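Local coordinates for hydrolase family protein (Deinococcus radiodurans R1, PDB 3CNH) that probably acts as a phosphatase of the haloacid dehalogenase-like superfamily, with a metal ion held at the C-terminal ends of the strands of its central parallel sheet, at residues Thr36-Phe39 with Thr40-Arg44; Arg78-Met81 with Glu82-Gln86; Gly150-Leu153 with Ala154-Arg157; Met163-Arg167 with Leu168-Gln172; Gln183-Asp186 with Ala187-Arg191. One frame throughout, in Å; residues are numbered along the deposited sequence. Where two conformers were deposited one is given.

Contact 1: Thr36-Phe39 with Thr40-Arg44; sequences TDDF and TERHR
Thr36-Phe39 and Thr40-Arg44 are successive turns at the start of helix 36-51, joined by four regular i to i+4 backbone bonds: Thr40 N to Thr36 O, Glu41 N to Asp37 O, Arg42 N to Asp38 O and His43 N to Phe39 O, all between 2.9 and 3.0 Å long. The side chains that matter most for the turn-to-turn contact are Asp38 and Arg42, also four residues apart. In the conformer of Asp38 described, Arg42 NE donates to Asp38 OD1 at 3.0 Å with a noticeably bent bond (143°), an i to i+4 salt bridge along a helix of what is probably the cap domain of this HAD-like protein. The two flat groups are strongly turned against each other, their planes 70° apart: Asp38 OD1 lies at the guanidinium edge, close to its plane, whereas NE comes to that oxygen from above the carboxylate plane. Asp38 reaches forward because CG is anti to its backbone N (chi1 -161°), and Arg42 runs out extended from CG to NE to meet it. A water also links the two groups, donating to Asp38 OD2 at 2.8 Å and accepting from Arg42 NH2 at 3.1 Å. Phe39 turns elsewhere, packing on Arg25 and Ala29 of helix 22-32, while His43 ND1 is hydrogen-bonded to Tyr60 OH. Arg42 NH1 bonds to Gln63 O and its guanidinium makes a cation-pi contact with Tyr67, so the bridge to Asp38 is one of several restraints on this arginine. The carboxylate probably offsets part of the positive charge that Arg42 carries into that neighbourhood.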
loop_
_atom_site.group_PDB
_atom_site.type_symbol
_atom_site.label_atom_id
_atom_site.label_comp_id
_atom_site.label_asym_id
_atom_site.label_seq_id
_atom_site.Cartn_x
_atom_site.Cartn_y
_atom_site.Cartn_z
ATOM N N THR A 36 23.850 -9.161 -0.387
ATOM C CA THR A 36 22.887 -8.197 0.146
ATOM C C THR A 36 23.195 -6.723 -0.164
ATOM O O THR A 36 22.289 -5.944 -0.436
ATOM C CB THR A 36 22.611 -8.409 1.645
ATOM O OG1 THR A 36 23.838 -8.327 2.375
ATOM C CG2 THR A 36 21.979 -9.799 1.846
ATOM N N ASP A 37 24.463 -6.352 -0.144
ATOM C CA ASP A 37 24.825 -4.950 -0.422
ATOM C C ASP A 37 24.472 -4.527 -1.855
ATOM O O ASP A 37 23.865 -3.478 -2.084
ATOM C CB ASP A 37 26.309 -4.690 -0.203
ATOM C CG ASP A 37 26.680 -4.589 1.264
ATOM O OD1 ASP A 37 25.778 -4.454 2.121
ATOM O OD2 ASP A 37 27.896 -4.624 1.532
ATOM N N ASP A 38 24.823 -5.398 -2.790
ATOM C CA ASP A 38 24.588 -5.141 -4.220
ATOM C C ASP A 38 23.078 -5.122 -4.462
ATOM O O ASP A 38 22.547 -4.246 -5.141
ATOM C CB ASP A 38 25.287 -6.199 -5.097
ATOM C CG ASP A 38 25.486 -5.756 -6.552
ATOM O OD1 ASP A 38 25.240 -4.580 -6.886
ATOM O OD2 ASP A 38 25.948 -6.599 -7.364
ATOM N N PHE A 39 22.387 -6.081 -3.861
ATOM C CA PHE A 39 20.922 -6.187 -4.011
ATOM C C PHE A 39 20.226 -4.943 -3.498
ATOM O O PHE A 39 19.361 -4.367 -4.160
ATOM C CB PHE A 39 20.406 -7.460 -3.300
ATOM C CG PHE A 39 18.911 -7.534 -3.134
ATOM C CD1 PHE A 39 18.096 -7.845 -4.203
ATOM C CD2 PHE A 39 18.334 -7.376 -1.907
ATOM C CE1 PHE A 39 16.731 -7.943 -4.076
ATOM C CE2 PHE A 39 16.975 -7.471 -1.774
ATOM C CZ PHE A 39 16.172 -7.761 -2.873
ATOM N N THR A 40 20.626 -4.515 -2.309
ATOM C CA THR A 40 20.007 -3.353 -1.677
ATOM C C THR A 40 20.232 -2.077 -2.489
ATOM O O THR A 40 19.308 -1.285 -2.662
ATOM C CB THR A 40 20.496 -3.146 -0.231
ATOM O OG1 THR A 40 19.981 -4.228 0.552
ATOM C CG2 THR A 40 19.947 -1.831 0.364
ATOM N N GLU A 41 21.439 -1.930 -2.979
ATOM C CA GLU A 41 21.800 -0.726 -3.749
ATOM C C GLU A 41 21.005 -0.697 -5.068
ATOM O O GLU A 41 20.446 0.332 -5.487
ATOM C CB GLU A 41 23.303 -0.587 -3.939
ATOM C CG GLU A 41 23.631 0.790 -4.430
ATOM C CD GLU A 41 22.739 1.856 -3.761
ATOM O OE1 GLU A 41 21.932 2.525 -4.484
ATOM O OE2 GLU A 41 22.788 1.973 -2.508
ATOM N N ARG A 42 20.925 -1.852 -5.700
ATOM C CA ARG A 42 20.183 -1.961 -6.973
ATOM C C ARG A 42 18.692 -1.732 -6.802
ATOM O O ARG A 42 18.031 -1.074 -7.601
ATOM C CB ARG A 42 20.486 -3.281 -7.676
ATOM C CG ARG A 42 21.899 -3.320 -8.211
ATOM C CD ARG A 42 22.307 -4.696 -8.721
ATOM N NE ARG A 42 23.584 -4.658 -9.408
ATOM C CZ ARG A 42 23.696 -4.481 -10.727
ATOM N NH1 ARG A 42 22.594 -4.344 -11.449
ATOM N NH2 ARG A 42 24.869 -4.450 -11.322
ATOM N N HIS A 43 18.147 -2.266 -5.710
ATOM C CA HIS A 43 16.756 -2.078 -5.388
ATOM C C HIS A 43 16.485 -0.598 -5.166
ATOM O O HIS A 43 15.494 -0.066 -5.647
ATOM C CB HIS A 43 16.366 -2.866 -4.110
ATOM C CG HIS A 43 15.062 -2.429 -3.533
ATOM N ND1 HIS A 43 13.855 -2.873 -4.020
ATOM C CD2 HIS A 43 14.772 -1.504 -2.588
ATOM C CE1 HIS A 43 12.873 -2.272 -3.371
ATOM N NE2 HIS A 43 13.399 -1.432 -2.498
ATOM N N ARG A 44 17.371 0.066 -4.427
ATOM C CA ARG A 44 17.204 1.494 -4.092
ATOM C C ARG A 44 17.017 2.318 -5.360
ATOM O O ARG A 44 16.161 3.217 -5.448
ATOM C CB ARG A 44 18.411 2.031 -3.301
ATOM C CG ARG A 44 18.226 3.448 -2.788
ATOM C CD ARG A 44 19.460 3.988 -2.048
ATOM N NE ARG A 44 20.612 4.211 -2.926
ATOM C CZ ARG A 44 20.810 5.324 -3.629
ATOM N NH1 ARG A 44 19.932 6.315 -3.564
ATOM N NH2 ARG A 44 21.883 5.454 -4.392
HETATM O O HOH W 1 27.268 -5.611 -9.650
#

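Contact 2: Arg78-Met81 with Glu82-Gln86; sequences RAVM and EEQSQ
Arg78 and Glu82 meet at a slant one helical turn apart, the guanidinium and carboxylate planes 38° from each other. In the conformer of Arg78 described, the closest approach is made by a methylene: Arg78 CD lies 3.1 Å from Glu82 OE2, a closeness that is uncertain, while Arg78 NE and Glu82 OE2 form only a long salt bridge of 4.0 Å. The turn at chi2 places CD beside the carboxylate, and chi3 then sets where the guanidinium goes, whereas Glu82 is extended beyond CG. Behind it, Glu82 N donates to Arg78 O at 2.9 Å.

Here helix 74-83 is running out, and a side chain takes over one of the bonds a further turn would make. Gln84 lies beside Val80, pointing the same way, and folds back at chi2 (-52°), so that its NE2 donates to Val80 O at 3.0 Å in a nearly straight bond (166°) lying in the amide plane. Gln84 N reaches Met81 O instead, at 3.1 Å and from above the carbonyl plane. A water also donates to Met81 O and accepts from Ser85 OG, itself hydrogen-bonded to Arg118 NH1. The selenomethionine side chain of Met81 packs on Leu57, Leu61 and Leu114.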
loop_
_atom_site.group_PDB
_atom_site.type_symbol
_atom_site.label_atom_id
_atom_site.label_comp_id
_atom_site.label_asym_id
_atom_site.label_seq_id
_atom_site.Cartn_x
_atom_site.Cartn_y
_atom_site.Cartn_z
ATOM N N ARG A 78 9.596 -14.266 -7.951
ATOM C CA ARG A 78 8.338 -13.549 -7.852
ATOM C C ARG A 78 7.384 -14.250 -6.869
ATOM O O ARG A 78 6.675 -13.595 -6.085
ATOM C CB ARG A 78 7.768 -13.391 -9.257
ATOM C CG ARG A 78 6.720 -12.333 -9.388
ATOM C CD ARG A 78 5.408 -12.918 -9.435
ATOM N NE ARG A 78 5.288 -13.699 -10.651
ATOM C CZ ARG A 78 4.581 -13.296 -11.692
ATOM N NH1 ARG A 78 4.513 -14.054 -12.779
ATOM N NH2 ARG A 78 3.937 -12.140 -11.636
ATOM N N ALA A 79 7.412 -15.569 -6.882
ATOM C CA ALA A 79 6.546 -16.359 -5.993
ATOM C C ALA A 79 6.846 -16.052 -4.540
ATOM O O ALA A 79 5.941 -15.855 -3.721
ATOM C CB ALA A 79 6.700 -17.868 -6.240
ATOM N N VAL A 80 8.133 -16.014 -4.230
ATOM C CA VAL A 80 8.574 -15.771 -2.849
ATOM C C VAL A 80 8.286 -14.307 -2.452
ATOM O O VAL A 80 7.916 -14.007 -1.305
ATOM C CB VAL A 80 10.052 -16.192 -2.628
ATOM C CG1 VAL A 80 10.489 -15.847 -1.208
ATOM C CG2 VAL A 80 10.220 -17.712 -2.890
HETATM N N MSE A 81 8.401 -13.397 -3.409
HETATM C CA MSE A 81 8.043 -11.990 -3.138
HETATM C C MSE A 81 6.585 -11.931 -2.701
HETATM O O MSE A 81 6.231 -11.348 -1.679
HETATM C CB MSE A 81 8.213 -11.085 -4.370
HETATM C CG MSE A 81 9.608 -10.858 -4.776
HETATM SE SE MSE A 81 9.749 -9.718 -6.357
HETATM C CE MSE A 81 8.645 -8.312 -5.763
ATOM N N GLU A 82 5.752 -12.604 -3.477
ATOM C CA GLU A 82 4.297 -12.572 -3.258
ATOM C C GLU A 82 3.930 -13.100 -1.879
ATOM O O GLU A 82 3.062 -12.561 -1.158
ATOM C CB GLU A 82 3.574 -13.319 -4.388
ATOM C CG GLU A 82 3.595 -12.503 -5.655
ATOM C CD GLU A 82 2.998 -13.228 -6.844
ATOM O OE1 GLU A 82 2.821 -14.461 -6.740
ATOM O OE2 GLU A 82 2.745 -12.541 -7.857
ATOM N N GLU A 83 4.636 -14.138 -1.494
ATOM C CA GLU A 83 4.400 -14.802 -0.213
ATOM C C GLU A 83 4.721 -14.001 1.026
ATOM O O GLU A 83 4.351 -14.409 2.140
ATOM C CB GLU A 83 5.160 -16.117 -0.134
ATOM C CG GLU A 83 4.590 -17.095 -1.116
ATOM C CD GLU A 83 5.510 -18.228 -1.366
ATOM O OE1 GLU A 83 6.630 -18.219 -0.799
ATOM O OE2 GLU A 83 5.115 -19.111 -2.153
ATOM N N GLN A 84 5.389 -12.882 0.842
ATOM C CA GLN A 84 5.730 -12.007 1.975
ATOM C C GLN A 84 4.469 -11.321 2.487
ATOM O O GLN A 84 4.443 -10.844 3.612
ATOM C CB GLN A 84 6.746 -10.928 1.611
ATOM C CG GLN A 84 8.060 -11.521 1.121
ATOM C CD GLN A 84 8.598 -12.517 2.061
ATOM O OE1 GLN A 84 8.952 -12.178 3.187
ATOM N NE2 GLN A 84 8.680 -13.786 1.620
ATOM N N SER A 85 3.440 -11.290 1.653
ATOM C CA SER A 85 2.180 -10.598 1.994
ATOM C C SER A 85 1.326 -11.479 2.868
ATOM O O SER A 85 0.996 -12.591 2.515
ATOM C CB SER A 85 1.418 -10.183 0.740
ATOM O OG SER A 85 2.110 -9.149 0.043
ATOM N N GLN A 86 1.008 -10.948 4.038
ATOM C CA GLN A 86 0.187 -11.652 5.004
ATOM C C GLN A 86 -0.879 -10.697 5.584
ATOM O O GLN A 86 -0.720 -9.479 5.553
ATOM C CB GLN A 86 1.076 -12.178 6.108
ATOM C CG GLN A 86 2.126 -13.171 5.599
ATOM C CD GLN A 86 1.518 -14.482 5.076
ATOM O OE1 GLN A 86 0.494 -14.946 5.572
ATOM N NE2 GLN A 86 2.174 -15.097 4.088
HETATM O O HOH W 2 4.551 -9.359 -0.920
#

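Contact 3: Gly150-Leu153 with Ala154-Arg157; sequences GLTL and AQVR
Gly150 begins the sequence with a regular helical bond, its O accepting from Ala154 N at 2.9 Å; the methyl carbon Ala154 CB rests 3.5 Å from the same Gly150 O. Leu151 comes next and contributes both backbone and side chain. Its O receives Val156 N at 3.3 Å, five residues on, and in the conformer of Val156 described its CD2 lies 3.9 Å from Val156 CG2, the two side chains crossing at about a right angle. The isobutyl group of Leu151 also touches Phe8 and Ala161, and Val156 reaches Ala6 and Ala161, so this apolar pair packs the end of helix 144-154 against the central sheet. Thr152 offers its carbonyl twice. Gln155 N makes a weak bond of 3.4 Å to Thr152 O, while Gln155 NE2 donates to that oxygen at 2.8 Å, lying in the carbonyl plane on a lone pair. A bend at chi2 (-69°) curls the glutamine back over the last turn to make this possible. With positive phi, Gln155 is the C-prime residue of a Schellman motif, defined by the Val156 to Leu151 and Gln155 to Thr152 backbone bonds; the Leu151-Val156 contact is the apolar one that often accompanies such a cap. The chemistry implies that carbonyls of the last turn find partners locally: Leu151 O in the backbone N of Val156, Thr152 O mainly in the glutamine amide.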
loop_
_atom_site.group_PDB
_atom_site.type_symbol
_atom_site.label_atom_id
_atom_site.label_comp_id
_atom_site.label_asym_id
_atom_site.label_seq_id
_atom_site.Cartn_x
_atom_site.Cartn_y
_atom_site.Cartn_z
ATOM N N GLY A 150 -6.722 11.360 -5.347
ATOM C CA GLY A 150 -7.665 10.397 -4.759
ATOM C C GLY A 150 -9.024 11.062 -4.527
ATOM O O GLY A 150 -10.088 10.525 -4.842
ATOM N N LEU A 151 -8.955 12.266 -3.974
ATOM C CA LEU A 151 -10.145 13.066 -3.717
ATOM C C LEU A 151 -10.893 13.374 -5.021
ATOM O O LEU A 151 -12.135 13.301 -5.104
ATOM C CB LEU A 151 -9.787 14.386 -3.011
ATOM C CG LEU A 151 -9.304 14.211 -1.573
ATOM C CD1 LEU A 151 -8.816 15.552 -1.023
ATOM C CD2 LEU A 151 -10.379 13.573 -0.644
ATOM N N THR A 152 -10.127 13.730 -6.026
ATOM C CA THR A 152 -10.683 14.070 -7.341
ATOM C C THR A 152 -11.394 12.865 -7.981
ATOM O O THR A 152 -12.484 12.979 -8.538
ATOM C CB THR A 152 -9.610 14.614 -8.290
ATOM O OG1 THR A 152 -9.078 15.835 -7.745
ATOM C CG2 THR A 152 -10.208 14.906 -9.682
ATOM N N LEU A 153 -10.780 11.698 -7.839
ATOM C CA LEU A 153 -11.351 10.467 -8.445
ATOM C C LEU A 153 -12.596 10.044 -7.709
ATOM O O LEU A 153 -13.580 9.604 -8.315
ATOM C CB LEU A 153 -10.315 9.337 -8.535
ATOM C CG LEU A 153 -9.129 9.661 -9.463
ATOM C CD1 LEU A 153 -8.069 8.586 -9.265
ATOM C CD2 LEU A 153 -9.622 9.756 -10.912
ATOM N N ALA A 154 -12.559 10.175 -6.392
ATOM C CA ALA A 154 -13.738 9.797 -5.560
ATOM C C ALA A 154 -14.835 10.847 -5.566
ATOM O O ALA A 154 -15.994 10.581 -5.206
ATOM C CB ALA A 154 -13.300 9.491 -4.101
ATOM N N GLN A 155 -14.478 12.040 -6.006
ATOM C CA GLN A 155 -15.374 13.215 -5.958
ATOM C C GLN A 155 -15.954 13.492 -4.576
ATOM O O GLN A 155 -17.164 13.502 -4.352
ATOM C CB GLN A 155 -16.455 13.181 -7.025
ATOM C CG GLN A 155 -15.885 13.524 -8.389
ATOM C CD GLN A 155 -15.463 14.987 -8.488
ATOM O OE1 GLN A 155 -16.285 15.910 -8.341
ATOM N NE2 GLN A 155 -14.203 15.209 -8.739
ATOM N N VAL A 156 -15.032 13.660 -3.639
ATOM C CA VAL A 156 -15.417 14.106 -2.299
ATOM C C VAL A 156 -14.509 15.234 -1.871
ATOM O O VAL A 156 -13.366 15.364 -2.316
ATOM C CB VAL A 156 -15.442 12.999 -1.232
ATOM C CG1 VAL A 156 -16.387 11.889 -1.623
ATOM C CG2 VAL A 156 -14.072 12.483 -0.946
ATOM N N ARG A 157 -15.075 16.109 -1.074
ATOM C CA ARG A 157 -14.360 17.282 -0.547
ATOM C C ARG A 157 -13.340 16.798 0.483
ATOM O O ARG A 157 -13.561 15.791 1.148
ATOM C CB ARG A 157 -15.332 18.266 0.125
ATOM C CG ARG A 157 -16.438 18.792 -0.802
ATOM C CD ARG A 157 -17.472 19.645 -0.116
ATOM N NE ARG A 157 -18.376 20.185 -1.134
ATOM C CZ ARG A 157 -19.550 19.657 -1.476
ATOM N NH1 ARG A 157 -20.030 18.587 -0.845
ATOM N NH2 ARG A 157 -20.270 20.232 -2.432
#

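Contact 4: Met163-Arg167 with Leu168-Gln172; sequences MVDDR and LQNVQ. With NA (sodium ion), chain C.
The sodium site of this HAD-like protein lies at the end of strand 161-165, where the chain turns into helix 168-176. Across that turn Asp165 and Asn170 meet obliquely, their carboxylate and amide planes 68° apart, with Asn170 CB only 3.4 Å from Asp165 CG. Asn170 ND2 gives Asp165 OD1 a weak bond of 3.3 Å. A firmer one comes from Arg167 N, at 2.8 Å on the anti lone pair of Asp165 OD1, closing an Asx turn; Asp165 OD2 forms a salt bridge with Lys141. Arg167 O then starts the helix by accepting Val171 N at 3.1 Å. Asp166, with CG between its backbone N and carbonyl carbon (chi1 62°), directs OD1 to the sodium ion at 2.3 Å. Two waters bind the ion as well: one, 2.2 Å from sodium, donates to Asp165 OD1 and accepts from Arg167 NE, so these residues form a second shell. Asp10 and Gly12 complete the protein ligands, and a phosphate ion, probably from the crystallisation liquor, lies about 5 Å from the Asp166 side chain. Aspartates just after two neighbouring strands that share a metal are typical of the HAD active site, where relatives normally bind magnesium.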
loop_
_atom_site.group_PDB
_atom_site.type_symbol
_atom_site.label_atom_id
_atom_site.label_comp_id
_atom_site.label_asym_id
_atom_site.label_seq_id
_atom_site.Cartn_x
_atom_site.Cartn_y
_atom_site.Cartn_z
HETATM N N MSE A 163 -8.248 9.683 5.672
HETATM C CA MSE A 163 -7.101 8.849 5.303
HETATM C C MSE A 163 -6.612 8.056 6.512
HETATM O O MSE A 163 -6.446 8.596 7.617
HETATM C CB MSE A 163 -5.930 9.718 4.823
HETATM C CG MSE A 163 -4.652 8.971 4.504
HETATM SE SE MSE A 163 -4.893 8.017 2.822
HETATM C CE MSE A 163 -3.397 6.694 3.026
ATOM N N VAL A 164 -6.400 6.756 6.283
ATOM C CA VAL A 164 -5.871 5.845 7.286
ATOM C C VAL A 164 -4.518 5.315 6.796
ATOM O O VAL A 164 -4.443 4.653 5.753
ATOM C CB VAL A 164 -6.808 4.652 7.535
ATOM C CG1 VAL A 164 -6.189 3.696 8.549
ATOM C CG2 VAL A 164 -8.258 5.125 7.987
ATOM N N ASP A 165 -3.472 5.607 7.549
ATOM C CA ASP A 165 -2.082 5.213 7.151
ATOM C C ASP A 165 -1.301 4.905 8.397
ATOM O O ASP A 165 -1.585 5.440 9.446
ATOM C CB ASP A 165 -1.417 6.336 6.363
ATOM C CG ASP A 165 -0.229 5.864 5.513
ATOM O OD1 ASP A 165 0.883 5.607 6.074
ATOM O OD2 ASP A 165 -0.410 5.837 4.275
ATOM N N ASP A 166 -0.266 4.077 8.283
ATOM C CA ASP A 166 0.530 3.771 9.483
ATOM C C ASP A 166 1.671 4.718 9.701
ATOM O O ASP A 166 2.288 4.689 10.752
ATOM C CB ASP A 166 1.043 2.328 9.576
ATOM C CG ASP A 166 1.962 1.940 8.481
ATOM O OD1 ASP A 166 1.818 2.457 7.362
ATOM O OD2 ASP A 166 2.785 1.051 8.720
ATOM N N ARG A 167 1.952 5.542 8.691
ATOM C CA ARG A 167 3.067 6.494 8.777
ATOM C C ARG A 167 2.575 7.917 9.043
ATOM O O ARG A 167 1.783 8.460 8.281
ATOM C CB ARG A 167 3.896 6.467 7.482
ATOM C CG ARG A 167 4.436 5.093 7.151
ATOM C CD ARG A 167 5.275 5.098 5.861
ATOM N NE ARG A 167 5.442 3.758 5.282
ATOM C CZ ARG A 167 6.575 3.069 5.325
ATOM N NH1 ARG A 167 7.647 3.598 5.878
ATOM N NH2 ARG A 167 6.631 1.863 4.783
ATOM N N LEU A 168 3.154 8.527 10.071
ATOM C CA LEU A 168 2.826 9.893 10.458
ATOM C C LEU A 168 3.032 10.862 9.290
ATOM O O LEU A 168 2.226 11.747 9.086
ATOM C CB LEU A 168 3.642 10.352 11.645
ATOM C CG LEU A 168 3.368 11.773 12.128
ATOM C CD1 LEU A 168 1.935 11.963 12.646
ATOM C CD2 LEU A 168 4.422 12.086 13.194
ATOM N N GLN A 169 4.125 10.699 8.556
ATOM C CA GLN A 169 4.375 11.614 7.425
ATOM C C GLN A 169 3.214 11.614 6.435
ATOM O O GLN A 169 2.835 12.668 5.874
ATOM C CB GLN A 169 5.689 11.261 6.725
ATOM C CG GLN A 169 6.111 12.201 5.591
ATOM C CD GLN A 169 7.483 11.799 5.025
ATOM O OE1 GLN A 169 8.103 10.858 5.541
ATOM N NE2 GLN A 169 7.950 12.479 3.967
ATOM N N ASN A 170 2.623 10.439 6.234
ATOM C CA ASN A 170 1.479 10.288 5.299
ATOM C C ASN A 170 0.206 10.896 5.889
ATOM O O ASN A 170 -0.595 11.521 5.188
ATOM C CB ASN A 170 1.268 8.853 4.856
ATOM C CG ASN A 170 2.256 8.431 3.800
ATOM O OD1 ASN A 170 2.641 9.247 2.982
ATOM N ND2 ASN A 170 2.595 7.167 3.757
ATOM N N VAL A 171 0.024 10.713 7.193
ATOM C CA VAL A 171 -1.117 11.294 7.891
ATOM C C VAL A 171 -1.069 12.817 7.816
ATOM O O VAL A 171 -2.067 13.520 7.506
ATOM C CB VAL A 171 -1.184 10.793 9.375
ATOM C CG1 VAL A 171 -2.179 11.608 10.197
ATOM C CG2 VAL A 171 -1.481 9.284 9.371
ATOM N N GLN A 172 0.124 13.329 8.057
ATOM C CA GLN A 172 0.331 14.771 8.030
ATOM C C GLN A 172 0.114 15.354 6.635
ATOM O O GLN A 172 -0.447 16.427 6.477
ATOM C CB GLN A 172 1.685 15.162 8.631
ATOM C CG GLN A 172 1.803 14.862 10.119
ATOM C CD GLN A 172 3.181 15.080 10.661
ATOM O OE1 GLN A 172 4.162 14.844 9.967
ATOM N NE2 GLN A 172 3.273 15.512 11.914
HETATM NA NA NA C . 1.860 1.829 5.140
HETATM O O HOH W 3 2.584 3.906 4.651
HETATM O O HOH W 4 3.874 0.701 5.506
#

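Contact 5: Gln183-Asp186 with Ala187-Arg191; sequences QCVD and AAQLR
Ala187 opens helix 187-196 directly after Asp186, the residue that caps it; the Ala187 methyl touches Glu90 and Val91 of helix 89-98. Ala188 sets its CB 3.7 Å from Asp186 OD1. Gln189 then carries most of the contact. Its backbone N donates to Asp186 OD1 at 2.9 Å, nearly along the carboxylate C-O axis, and it is the chi1 of Asp186, 60°, that brings the carboxylate to this position. Asp186 is thus the N-cap, and with Gln189 it makes a capping box, the side chain of each taking a backbone N-H of the other. The return bond runs from Asp186 N to Gln189 OE1 at 3.1 Å, in the carbonyl plane of the amide. OE1 accepts a second time, from Val185 N at 2.8 Å and from above that plane. With chi2 at -89° the side chain doubles back toward the loop, so that Gln189 NE2 also donates to Gln183 O at 2.8 Å; NE2 has a further partner in Glu193. Three bonds therefore fix the amide's rotation and tie the helix start to the end of strand 180-183. Leu190 N donates to Asp186 O, the first regular bond of the helix, while its CD2 meets Cys184 SG at 3.9 Å, both side chains touching Val164 of the neighbouring strand.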
loop_
_atom_site.group_PDB
_atom_site.type_symbol
_atom_site.label_atom_id
_atom_site.label_comp_id
_atom_site.label_asym_id
_atom_site.label_seq_id
_atom_site.Cartn_x
_atom_site.Cartn_y
_atom_site.Cartn_z
ATOM N N GLN A 183 -3.709 7.931 12.151
ATOM C CA GLN A 183 -2.577 7.018 12.097
ATOM C C GLN A 183 -2.969 5.667 12.672
ATOM O O GLN A 183 -3.387 5.568 13.805
ATOM C CB GLN A 183 -1.384 7.542 12.871
ATOM C CG GLN A 183 -0.121 6.758 12.579
ATOM C CD GLN A 183 1.097 7.311 13.280
ATOM O OE1 GLN A 183 1.012 8.330 13.969
ATOM N NE2 GLN A 183 2.253 6.666 13.093
ATOM N N CYS A 184 -2.846 4.627 11.873
ATOM C CA CYS A 184 -3.223 3.277 12.303
ATOM C C CYS A 184 -2.122 2.645 13.141
ATOM O O CYS A 184 -0.985 2.461 12.652
ATOM C CB CYS A 184 -3.505 2.383 11.097
ATOM S SG CYS A 184 -3.975 0.683 11.574
ATOM N N VAL A 185 -2.430 2.456 14.414
ATOM C CA VAL A 185 -1.543 1.793 15.373
ATOM C C VAL A 185 -2.074 0.385 15.625
ATOM O O VAL A 185 -1.350 -0.601 15.536
ATOM C CB VAL A 185 -1.458 2.558 16.681
ATOM C CG1 VAL A 185 -0.676 1.762 17.722
ATOM C CG2 VAL A 185 -0.762 3.904 16.408
ATOM N N ASP A 186 -3.346 0.312 15.965
ATOM C CA ASP A 186 -4.022 -0.986 16.093
ATOM C C ASP A 186 -5.512 -0.867 15.863
ATOM O O ASP A 186 -6.065 0.224 15.824
ATOM C CB ASP A 186 -3.713 -1.693 17.408
ATOM C CG ASP A 186 -4.134 -0.902 18.633
ATOM O OD1 ASP A 186 -5.338 -0.663 18.848
ATOM O OD2 ASP A 186 -3.236 -0.557 19.435
ATOM N N ALA A 187 -6.138 -2.022 15.708
ATOM C CA ALA A 187 -7.545 -2.071 15.327
ATOM C C ALA A 187 -8.437 -1.341 16.333
ATOM O O ALA A 187 -9.351 -0.632 15.953
ATOM C CB ALA A 187 -8.025 -3.537 15.139
ATOM N N ALA A 188 -8.184 -1.542 17.622
ATOM C CA ALA A 188 -9.036 -0.940 18.643
ATOM C C ALA A 188 -8.922 0.571 18.641
ATOM O O ALA A 188 -9.909 1.291 18.763
ATOM C CB ALA A 188 -8.758 -1.515 20.057
ATOM N N GLN A 189 -7.687 1.013 18.539
ATOM C CA GLN A 189 -7.388 2.444 18.503
ATOM C C GLN A 189 -8.005 3.090 17.244
ATOM O O GLN A 189 -8.666 4.137 17.298
ATOM C CB GLN A 189 -5.871 2.682 18.595
ATOM C CG GLN A 189 -5.399 4.039 18.107
ATOM C CD GLN A 189 -5.074 4.075 16.616
ATOM O OE1 GLN A 189 -4.676 3.061 16.032
ATOM N NE2 GLN A 189 -5.160 5.261 16.007
ATOM N N LEU A 190 -7.848 2.407 16.126
ATOM C CA LEU A 190 -8.344 2.944 14.859
ATOM C C LEU A 190 -9.858 3.049 14.908
ATOM O O LEU A 190 -10.451 4.047 14.507
ATOM C CB LEU A 190 -7.912 2.074 13.679
ATOM C CG LEU A 190 -8.317 2.545 12.279
ATOM C CD1 LEU A 190 -7.851 3.974 11.946
ATOM C CD2 LEU A 190 -7.748 1.583 11.194
ATOM N N ARG A 191 -10.489 2.019 15.465
ATOM C CA ARG A 191 -11.952 1.989 15.554
ATOM C C ARG A 191 -12.444 3.158 16.395
ATOM O O ARG A 191 -13.396 3.846 16.012
ATOM C CB ARG A 191 -12.526 0.664 16.105
ATOM C CG ARG A 191 -14.070 0.592 16.014
ATOM C CD ARG A 191 -14.707 -0.711 16.573
ATOM N NE ARG A 191 -14.466 -1.921 15.767
ATOM C CZ ARG A 191 -15.265 -2.368 14.787
ATOM N NH1 ARG A 191 -16.340 -1.689 14.428
ATOM N NH2 ARG A 191 -14.969 -3.490 14.130
#

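How the contacts relate
The five contacts follow one another along the chain. Contacts 1 and 2, on helices 36-51 and 74-83 of the helical region, have centres about 19 Å apart; helix 22-32 packs against both. Contacts 3, 4 and 5 border the parallel sheet: contact 3 ends the helix leading to strand 161-165, contact 4 leaves that strand, and contact 5 leaves the edge strand 180-183. Contacts 4 and 5, centres about 12 Å apart, touch through Asp165 O and Cys184 N; contacts 1 and 3, about 37 Å apart between centres, lie on opposite sides of the chain's centre. The sodium site at contact 4 lies at strand ends facing the helical region, consistent with an active site between a Rossmann-like core and a cap.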